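Long-range contacts in periplasmic beta-glucosidase (Pseudomonas aeruginosa, PDB 6R5T), which probably hydrolyses terminal, non-reducing beta-D-glucosyl residues as a periplasmic glycoside hydrolase of family 3, releasing beta-D-glucose: residues L363-R369 against A532-T538; H557-L563 against G611-T617. The protein carries 1 engineered substitution. One frame throughout, in Å; residues are numbered along the deposited sequence.

Both interactions lie in the C-terminal domain of the family 3 glycosidase, with their centres about 9 Å apart, and away from the glycan pocket and the magnesium site. Interaction 1 pairs an edge strand, 364-368, with strand 534-537 of a six-stranded mixed sheet. Interaction 2 joins two irregular segments, 557-563 and 611-617, and strand 364-368 is where the two meet: L365 O and L614 N are 2.8 Å apart and L366 O and Y612 OH 2.9 Å, both probable hydrogen bonds. V364 CG1 also packs 3.6 Å from G561 O. Strand 364-368 thus has strand 534-537 as one neighbour and the segments of interaction 2 as another.

Interaction 1: residues L363-R369 against A532-T538; sequences LVLLKNR and ADAILET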
ATOM      1  N   LEU A 363      24.048 -12.296  11.203  1.00 13.84           N
ATOM      2  CA  LEU A 363      24.375 -12.509   9.776  1.00 12.86           C
ATOM      3  C   LEU A 363      23.544 -13.662   9.224  1.00 13.05           C
ATOM      4  O   LEU A 363      23.382 -14.696   9.930  1.00 13.89           O
ATOM      5  CB  LEU A 363      25.866 -12.810   9.625  1.00 12.43           C
ATOM      6  CG  LEU A 363      26.783 -11.749  10.224  1.00 13.81           C
ATOM      7  CD1 LEU A 363      28.225 -12.179  10.022  1.00 15.31           C
ATOM      8  CD2 LEU A 363      26.551 -10.368   9.678  1.00 14.02           C
ATOM      9  N   VAL A 364      22.968 -13.475   8.036  1.00 11.27           N
ATOM     10  CA  VAL A 364      22.008 -14.459   7.484  1.00 11.62           C
ATOM     11  C   VAL A 364      22.597 -15.046   6.222  1.00 12.58           C
ATOM     12  O   VAL A 364      22.840 -14.311   5.221  1.00 12.47           O
ATOM     13  CB  VAL A 364      20.596 -13.859   7.229  1.00 12.24           C
ATOM     14  CG1 VAL A 364      19.667 -14.938   6.723  1.00 11.37           C
ATOM     15  CG2 VAL A 364      20.010 -13.212   8.461  1.00 12.09           C
ATOM     16  N   LEU A 365      22.794 -16.351   6.218  1.00 12.28           N
ATOM     17  CA  LEU A 365      23.236 -17.023   4.979  1.00 12.61           C
ATOM     18  C   LEU A 365      22.019 -17.250   4.105  1.00 11.92           C
ATOM     19  O   LEU A 365      21.088 -17.989   4.487  1.00 12.44           O
ATOM     20  CB  LEU A 365      23.935 -18.337   5.362  1.00 13.53           C
ATOM     21  CG  LEU A 365      24.509 -19.105   4.179  1.00 13.44           C
ATOM     22  CD1 LEU A 365      25.588 -18.309   3.460  1.00 12.33           C
ATOM     23  CD2 LEU A 365      25.074 -20.435   4.660  1.00 12.88           C
ATOM     24  N   LEU A 366      21.976 -16.628   2.944  1.00 12.27           N
ATOM     25  CA  LEU A 366      20.821 -16.728   2.043  1.00 12.79           C
ATOM     26  C   LEU A 366      21.035 -17.788   0.955  1.00 12.82           C
ATOM     27  O   LEU A 366      20.033 -18.266   0.421  1.00 13.70           O
ATOM     28  CB  LEU A 366      20.555 -15.366   1.421  1.00 13.79           C
ATOM     29  CG  LEU A 366      20.026 -14.292   2.389  1.00 13.00           C
ATOM     30  CD1 LEU A 366      19.849 -12.990   1.689  1.00 14.79           C
ATOM     31  CD2 LEU A 366      18.717 -14.738   2.990  1.00 15.05           C
ATOM     32  N   LYS A 367      22.277 -18.073   0.589  1.00 13.20           N
ATOM     33  CA  LYS A 367      22.579 -19.037  -0.498  1.00 12.58           C
ATOM     34  C   LYS A 367      24.001 -19.535  -0.298  1.00 13.21           C
ATOM     35  O   LYS A 367      24.848 -18.767   0.103  1.00 14.63           O
ATOM     36  CB  LYS A 367      22.464 -18.416  -1.880  1.00 13.12           C
ATOM     37  CG  LYS A 367      22.688 -19.385  -3.038  1.00 13.88           C
ATOM     38  CD  LYS A 367      22.577 -18.780  -4.408  1.00 16.38           C
ATOM     39  CE  LYS A 367      22.773 -19.864  -5.468  1.00 16.80           C
ATOM     40  NZ  LYS A 367      22.740 -19.330  -6.845  1.00 18.88           N
ATOM     41  N   ASN A 368      24.238 -20.821  -0.567  1.00 13.77           N
ATOM     42  CA  ASN A 368      25.585 -21.382  -0.447  1.00 14.73           C
ATOM     43  C   ASN A 368      25.651 -22.611  -1.356  1.00 16.46           C
ATOM     44  O   ASN A 368      25.422 -23.707  -0.861  1.00 20.09           O
ATOM     45  CB  ASN A 368      25.930 -21.778   0.972  1.00 15.65           C
ATOM     46  CG  ASN A 368      27.404 -22.119   1.152  1.00 16.41           C
ATOM     47  OD1 ASN A 368      28.247 -21.706   0.359  1.00 17.60           O
ATOM     48  ND2 ASN A 368      27.694 -22.863   2.190  1.00 15.16           N
ATOM     49  N   ARG A 369      26.011 -22.411  -2.609  1.00 18.50           N
ATOM     50  CA  ARG A 369      26.020 -23.491  -3.639  1.00 21.44           C
ATOM     51  C   ARG A 369      27.238 -24.387  -3.382  1.00 22.03           C
ATOM     52  O   ARG A 369      28.385 -23.874  -3.346  1.00 20.98           O
ATOM     53  CB  ARG A 369      26.037 -22.867  -5.041  1.00 24.87           C
ATOM     54  CG  ARG A 369      25.999 -23.860  -6.207  1.00 30.60           C
ATOM     55  CD  ARG A 369      26.300 -23.250  -7.577  1.00 38.14           C
ATOM     56  NE  ARG A 369      27.732 -23.347  -7.859  1.00 49.12           N
ATOM     57  CZ  ARG A 369      28.395 -22.865  -8.910  1.00 61.75           C
ATOM     58  NH1 ARG A 369      27.781 -22.189  -9.872  1.00 67.73           N
ATOM     59  NH2 ARG A 369      29.705 -23.055  -8.974  1.00 64.97           N
ATOM     60  N   ALA A 532      24.673 -15.775  -8.061  1.00 15.00           N
ATOM     61  CA  ALA A 532      25.793 -15.763  -7.099  1.00 16.68           C
ATOM     62  C   ALA A 532      26.051 -17.188  -6.637  1.00 15.99           C
ATOM     63  O   ALA A 532      25.109 -17.991  -6.581  1.00 18.99           O
ATOM     64  CB  ALA A 532      25.526 -14.892  -5.908  1.00 18.66           C
ATOM     65  N   ASP A 533      27.266 -17.501  -6.233  1.00 15.73           N
ATOM     66  CA  ASP A 533      27.511 -18.853  -5.687  1.00 17.36           C
ATOM     67  C   ASP A 533      27.192 -18.874  -4.196  1.00 16.94           C
ATOM     68  O   ASP A 533      26.822 -19.907  -3.705  1.00 18.52           O
ATOM     69  CB  ASP A 533      28.935 -19.290  -5.970  1.00 19.82           C
ATOM     70  CG  ASP A 533      29.143 -19.379  -7.480  1.00 24.59           C
ATOM     71  OD1 ASP A 533      28.370 -20.118  -8.142  1.00 26.58           O
ATOM     72  OD2 ASP A 533      29.964 -18.612  -8.022  1.00 22.14           O
ATOM     73  N   ALA A 534      27.362 -17.759  -3.472  1.00 15.06           N
ATOM     74  CA  ALA A 534      26.931 -17.710  -2.071  1.00 13.36           C
ATOM     75  C   ALA A 534      26.499 -16.284  -1.775  1.00 13.24           C
ATOM     76  O   ALA A 534      26.991 -15.348  -2.450  1.00 14.60           O
ATOM     77  CB  ALA A 534      27.985 -18.146  -1.092  1.00 13.96           C
ATOM     78  N   ILE A 535      25.586 -16.119  -0.834  1.00 12.69           N
ATOM     79  CA  ILE A 535      25.061 -14.768  -0.469  1.00 12.79           C
ATOM     80  C   ILE A 535      24.943 -14.699   1.041  1.00 12.61           C
ATOM     81  O   ILE A 535      24.284 -15.555   1.611  1.00 13.02           O
ATOM     82  CB  ILE A 535      23.678 -14.507  -1.082  1.00 13.33           C
ATOM     83  CG1 ILE A 535      23.655 -14.623  -2.594  1.00 13.38           C
ATOM     84  CG2 ILE A 535      23.150 -13.138  -0.650  1.00 13.64           C
ATOM     85  CD1 ILE A 535      22.294 -14.558  -3.196  1.00 13.64           C
ATOM     86  N   LEU A 536      25.607 -13.719   1.639  1.00 12.84           N
ATOM     87  CA  LEU A 536      25.576 -13.502   3.094  1.00 12.68           C
ATOM     88  C   LEU A 536      24.984 -12.107   3.318  1.00 12.82           C
ATOM     89  O   LEU A 536      25.535 -11.119   2.872  1.00 13.61           O
ATOM     90  CB  LEU A 536      26.970 -13.600   3.699  1.00 13.10           C
ATOM     91  CG  LEU A 536      27.062 -13.464   5.209  1.00 13.50           C
ATOM     92  CD1 LEU A 536      26.330 -14.652   5.886  1.00 13.84           C
ATOM     93  CD2 LEU A 536      28.520 -13.323   5.667  1.00 14.77           C
ATOM     94  N   GLU A 537      23.846 -12.069   3.990  1.00 11.73           N
ATOM     95  CA  GLU A 537      23.189 -10.810   4.400  1.00 12.67           C
ATOM     96  C   GLU A 537      23.861 -10.301   5.676  1.00 13.64           C
ATOM     97  O   GLU A 537      23.803 -11.031   6.692  1.00 12.43           O
ATOM     98  CB  GLU A 537      21.704 -11.093   4.584  1.00 12.64           C
ATOM     99  CG  GLU A 537      20.951  -9.952   5.250  1.00 13.26           C
ATOM    100  CD  GLU A 537      20.908  -8.741   4.371  1.00 14.02           C
ATOM    101  OE1 GLU A 537      19.932  -8.625   3.590  1.00 15.53           O
ATOM    102  OE2 GLU A 537      21.858  -7.910   4.423  1.00 13.09           O
ATOM    103  N   THR A 538      24.468  -9.112   5.647  1.00 11.47           N
ATOM    104  CA  THR A 538      25.179  -8.587   6.822  1.00 12.19           C
ATOM    105  C   THR A 538      24.542  -7.293   7.320  1.00 12.56           C
ATOM    106  O   THR A 538      25.071  -6.685   8.287  1.00 14.06           O
ATOM    107  CB  THR A 538      26.672  -8.356   6.534  1.00 12.34           C
ATOM    108  OG1 THR A 538      26.890  -7.158   5.784  1.00 12.73           O
ATOM    109  CG2 THR A 538      27.253  -9.552   5.815  1.00 13.63           C
TER
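K367 reaches across the strand pair with its whole side chain. Its CB packs 4.0 Å from CG1 of I535, K367 CG comes to 4.2 Å from D533 O, CD and CE then run past the carbonyl oxygen of A532, and NZ donates to that oxygen (K367 NZ to A532 O, 2.7 Å), nearly in line with the C=O bond. CG stands anti to the backbone N (chi1 -177°) and the rest of the chain is extended, which spans the distance to A532. Q529 O, in the preceding helix 526-531, also accepts from NZ.

Edge strand 364-368 runs antiparallel to 534-537 (175° between their directions), in a C-terminal-domain sheet whose other strands are parallel. A classic beta bulge interrupts the pair: one residue on strand 534-537, I535, is opposed by two, L366 and K367. L366 N gives I535 O a 2.9 Å bond, whereas K367 N reaches the same oxygen only weakly, at 3.4 Å. Regular pairing flanks the bulge, with V364 and E537 bonded in both directions and I535 N donating to K367 O.

CB of L366 lies against CG2 of I535 at 4.0 Å, and CD1 of L366 meets CB of E537 (3.9 Å). R369 N bonds D533 O (2.9 Å).

The lysine charge is therefore met by two main-chain carbonyls at the end of helix 526-531, an arrangement that would be expected to favour the protonated amine.

Interaction 2: residues H557-L563 against G611-T617; sequences HNPSGKL and GYGLSYT
The amide oxygen OD1 of N558 accepts from the backbone N of Y616 (2.8 Å, 167° at the hydrogen); the Y616 N lies in the plane of the N558 amide, on a lone pair of OD1. The carboxamide is brought there by a first torsion of -167°, which sets CG opposite the backbone N. On its other arm, ND2 of N558 donates to A650 O, so both ends of the amide are held. Beside it, S615 OG accepts from T617 N, forming an ST turn.

Next along the chain, P559 lies over one face of the Y616 ring. Its CD is 3.4 Å from the ring centroid and 16° off the normal, which defines a CH-pi contact, and CG sits near CZ and CE1. The phenol OH bonds V552 O in helix 545-553.

Two waters bridge the middle of the contact. Water 1 lies 2.8 Å from P559 O and 2.7 Å from S615 OG, linking the two; water 2 donates to both G561 O and L614 O.

K562 extends over the backbone of G611 and turns at its last torsion. CD passes 3.1 Å from G611 O, and NZ donates to G613 O in the carbonyl plane; L720 O takes a second bond from NZ. Further on, L563 N bonds Y612 O (2.9 Å) and G611 N bonds L563 O. G613, which has no side chain, brings its CA to 3.7 Å from G561 O.

The two segments belong to the irregular region between helix 545-553 and strand 619-626, and lie against strand 364-368. Direct bonds at both ends and water bridges between them thus join two irregular segments, while the K562 ammonium is met by two carbonyl oxygens, G613 O and L720 O, which would probably stabilise its positive charge.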
ATOM      1  N   HIS A 557      32.481 -18.980  12.774  1.00 18.48           N
ATOM      2  CA  HIS A 557      31.095 -18.923  13.284  1.00 18.77           C
ATOM      3  C   HIS A 557      30.227 -19.519  12.178  1.00 17.50           C
ATOM      4  O   HIS A 557      30.443 -19.152  11.009  1.00 17.80           O
ATOM      5  CB  HIS A 557      30.675 -17.493  13.652  1.00 19.59           C
ATOM      6  CG  HIS A 557      29.259 -17.421  14.129  1.00 19.53           C
ATOM      7  ND1 HIS A 557      28.922 -17.616  15.461  1.00 23.55           N
ATOM      8  CD2 HIS A 557      28.097 -17.175  13.481  1.00 20.03           C
ATOM      9  CE1 HIS A 557      27.605 -17.512  15.614  1.00 21.58           C
ATOM     10  NE2 HIS A 557      27.057 -17.250  14.405  1.00 21.38           N
ATOM     11  N   ASN A 558      29.345 -20.426  12.525  1.00 14.63           N
ATOM     12  CA  ASN A 558      28.383 -21.002  11.576  1.00 14.08           C
ATOM     13  C   ASN A 558      27.193 -20.039  11.500  1.00 14.26           C
ATOM     14  O   ASN A 558      26.485 -19.867  12.467  1.00 14.92           O
ATOM     15  CB  ASN A 558      27.956 -22.383  12.037  1.00 13.21           C
ATOM     16  CG  ASN A 558      27.222 -23.149  10.993  1.00 14.79           C
ATOM     17  OD1 ASN A 558      26.737 -22.564  10.026  1.00 14.50           O
ATOM     18  ND2 ASN A 558      27.031 -24.455  11.228  1.00 15.81           N
ATOM     19  N   PRO A 559      26.870 -19.472  10.327  1.00 13.58           N
ATOM     20  CA  PRO A 559      25.761 -18.514  10.288  1.00 15.24           C
ATOM     21  C   PRO A 559      24.472 -19.086  10.896  1.00 14.14           C
ATOM     22  O   PRO A 559      24.033 -20.219  10.599  1.00 15.16           O
ATOM     23  CB  PRO A 559      25.615 -18.165   8.823  1.00 19.15           C
ATOM     24  CG  PRO A 559      26.569 -19.019   8.053  1.00 16.09           C
ATOM     25  CD  PRO A 559      27.495 -19.710   9.025  1.00 14.79           C
ATOM     26  N   SER A 560      23.826 -18.251  11.704  1.00 14.23           N
ATOM     27  CA  SER A 560      22.635 -18.656  12.491  1.00 15.17           C
ATOM     28  C   SER A 560      21.519 -17.618  12.360  1.00 16.39           C
ATOM     29  O   SER A 560      20.420 -17.861  12.925  1.00 19.82           O
ATOM     30  CB  SER A 560      22.979 -18.896  13.936  1.00 17.08           C
ATOM     31  OG  SER A 560      23.666 -17.788  14.482  1.00 20.41           O
ATOM     32  N   GLY A 561      21.749 -16.534  11.640  1.00 12.93           N
ATOM     33  CA  GLY A 561      20.734 -15.478  11.535  1.00 13.58           C
ATOM     34  C   GLY A 561      19.575 -15.960  10.689  1.00 13.53           C
ATOM     35  O   GLY A 561      19.746 -16.791   9.766  1.00 13.33           O
ATOM     36  N   LYS A 562      18.380 -15.449  11.000  1.00 13.07           N
ATOM     37  CA  LYS A 562      17.181 -15.712  10.196  1.00 12.69           C
ATOM     38  C   LYS A 562      16.421 -14.423  10.001  1.00 11.84           C
ATOM     39  O   LYS A 562      16.314 -13.619  10.927  1.00 12.72           O
ATOM     40  CB  LYS A 562      16.334 -16.808  10.865  1.00 14.38           C
ATOM     41  CG  LYS A 562      16.941 -18.216  10.620  1.00 16.53           C
ATOM     42  CD  LYS A 562      16.128 -19.296  11.165  1.00 20.60           C
ATOM     43  CE  LYS A 562      16.678 -20.676  10.854  1.00 22.12           C
ATOM     44  NZ  LYS A 562      16.378 -21.079   9.446  1.00 26.74           N
ATOM     45  N   LEU A 563      15.826 -14.271   8.824  1.00 12.25           N
ATOM     46  CA  LEU A 563      15.091 -13.043   8.462  1.00 12.15           C
ATOM     47  C   LEU A 563      13.954 -12.794   9.425  1.00 11.34           C
ATOM     48  O   LEU A 563      13.217 -13.744   9.740  1.00 12.17           O
ATOM     49  CB  LEU A 563      14.571 -13.101   7.038  1.00 11.87           C
ATOM     50  CG  LEU A 563      15.642 -13.312   5.983  1.00 12.60           C
ATOM     51  CD1 LEU A 563      14.975 -13.370   4.631  1.00 12.96           C
ATOM     52  CD2 LEU A 563      16.725 -12.221   6.025  1.00 12.15           C
ATOM     53  N   GLY A 611      11.662 -15.806   8.684  1.00 11.30           N
ATOM     54  CA  GLY A 611      12.290 -16.915   9.416  1.00 11.29           C
ATOM     55  C   GLY A 611      13.295 -17.693   8.581  1.00 12.53           C
ATOM     56  O   GLY A 611      13.854 -18.670   9.130  1.00 14.21           O
ATOM     57  N   TYR A 612      13.598 -17.266   7.352  1.00 12.57           N
ATOM     58  CA  TYR A 612      14.539 -17.985   6.457  1.00 11.98           C
ATOM     59  C   TYR A 612      15.981 -17.697   6.862  1.00 12.14           C
ATOM     60  O   TYR A 612      16.364 -16.543   7.130  1.00 11.45           O
ATOM     61  CB  TYR A 612      14.315 -17.582   5.008  1.00 12.61           C
ATOM     62  CG  TYR A 612      15.201 -18.270   4.026  1.00 13.71           C
ATOM     63  CD1 TYR A 612      15.002 -19.570   3.642  1.00 17.93           C
ATOM     64  CD2 TYR A 612      16.271 -17.585   3.510  1.00 16.50           C
ATOM     65  CE1 TYR A 612      15.848 -20.165   2.712  1.00 17.42           C
ATOM     66  CE2 TYR A 612      17.141 -18.165   2.607  1.00 17.79           C
ATOM     67  CZ  TYR A 612      16.915 -19.434   2.190  1.00 18.33           C
ATOM     68  OH  TYR A 612      17.817 -19.950   1.286  1.00 23.60           O
ATOM     69  N   GLY A 613      16.784 -18.743   6.799  1.00 11.58           N
ATOM     70  CA  GLY A 613      18.243 -18.546   6.849  1.00 11.26           C
ATOM     71  C   GLY A 613      18.944 -19.873   6.919  1.00 12.96           C
ATOM     72  O   GLY A 613      18.394 -20.812   7.576  1.00 14.64           O
ATOM     73  N   LEU A 614      20.044 -19.979   6.199  1.00 12.97           N
ATOM     74  CA  LEU A 614      20.732 -21.277   6.030  1.00 13.81           C
ATOM     75  C   LEU A 614      21.869 -21.384   7.054  1.00 12.91           C
ATOM     76  O   LEU A 614      22.132 -20.498   7.859  1.00 12.60           O
ATOM     77  CB  LEU A 614      21.289 -21.366   4.608  1.00 12.33           C
ATOM     78  CG  LEU A 614      20.269 -21.213   3.475  1.00 14.11           C
ATOM     79  CD1 LEU A 614      20.990 -21.298   2.151  1.00 15.67           C
ATOM     80  CD2 LEU A 614      19.195 -22.269   3.579  1.00 18.05           C
ATOM     81  N   SER A 615      22.540 -22.525   6.986  1.00 13.37           N
ATOM     82  CA  SER A 615      23.629 -22.923   7.899  1.00 13.90           C
ATOM     83  C   SER A 615      24.683 -23.659   7.087  1.00 15.16           C
ATOM     84  O   SER A 615      24.342 -24.217   6.060  1.00 15.01           O
ATOM     85  CB  SER A 615      23.074 -23.809   9.006  1.00 15.51           C
ATOM     86  OG  SER A 615      24.054 -24.305   9.919  1.00 15.23           O
ATOM     87  N   TYR A 616      25.867 -23.797   7.672  1.00 13.66           N
ATOM     88  CA  TYR A 616      26.898 -24.702   7.138  1.00 14.54           C
ATOM     89  C   TYR A 616      26.634 -26.145   7.570  1.00 15.78           C
ATOM     90  O   TYR A 616      27.372 -27.070   7.133  1.00 18.61           O
ATOM     91  CB  TYR A 616      28.276 -24.259   7.611  1.00 14.48           C
ATOM     92  CG  TYR A 616      28.729 -22.892   7.161  1.00 13.78           C
ATOM     93  CD1 TYR A 616      28.253 -22.281   6.010  1.00 14.46           C
ATOM     94  CD2 TYR A 616      29.693 -22.221   7.870  1.00 15.39           C
ATOM     95  CE1 TYR A 616      28.714 -21.042   5.596  1.00 14.70           C
ATOM     96  CE2 TYR A 616      30.141 -20.972   7.497  1.00 14.04           C
ATOM     97  CZ  TYR A 616      29.681 -20.381   6.329  1.00 15.01           C
ATOM     98  OH  TYR A 616      30.115 -19.146   5.958  1.00 15.55           O
ATOM     99  N   THR A 617      25.672 -26.383   8.442  1.00 12.99           N
ATOM    100  CA  THR A 617      25.227 -27.756   8.770  1.00 14.20           C
ATOM    101  C   THR A 617      23.774 -27.934   8.370  1.00 14.84           C
ATOM    102  O   THR A 617      23.155 -27.018   7.833  1.00 16.58           O
ATOM    103  CB  THR A 617      25.510 -28.028  10.247  1.00 14.85           C
ATOM    104  OG1 THR A 617      25.509 -29.434  10.422  1.00 15.16           O
ATOM    105  CG2 THR A 617      24.500 -27.383  11.177  1.00 14.79           C
TER
HETATM  106  O   HOH W   1      24.226 -22.595  12.010  1.00 17.36           O
HETATM  107  O   HOH W   2      21.907 -17.827   8.455  1.00 15.00           O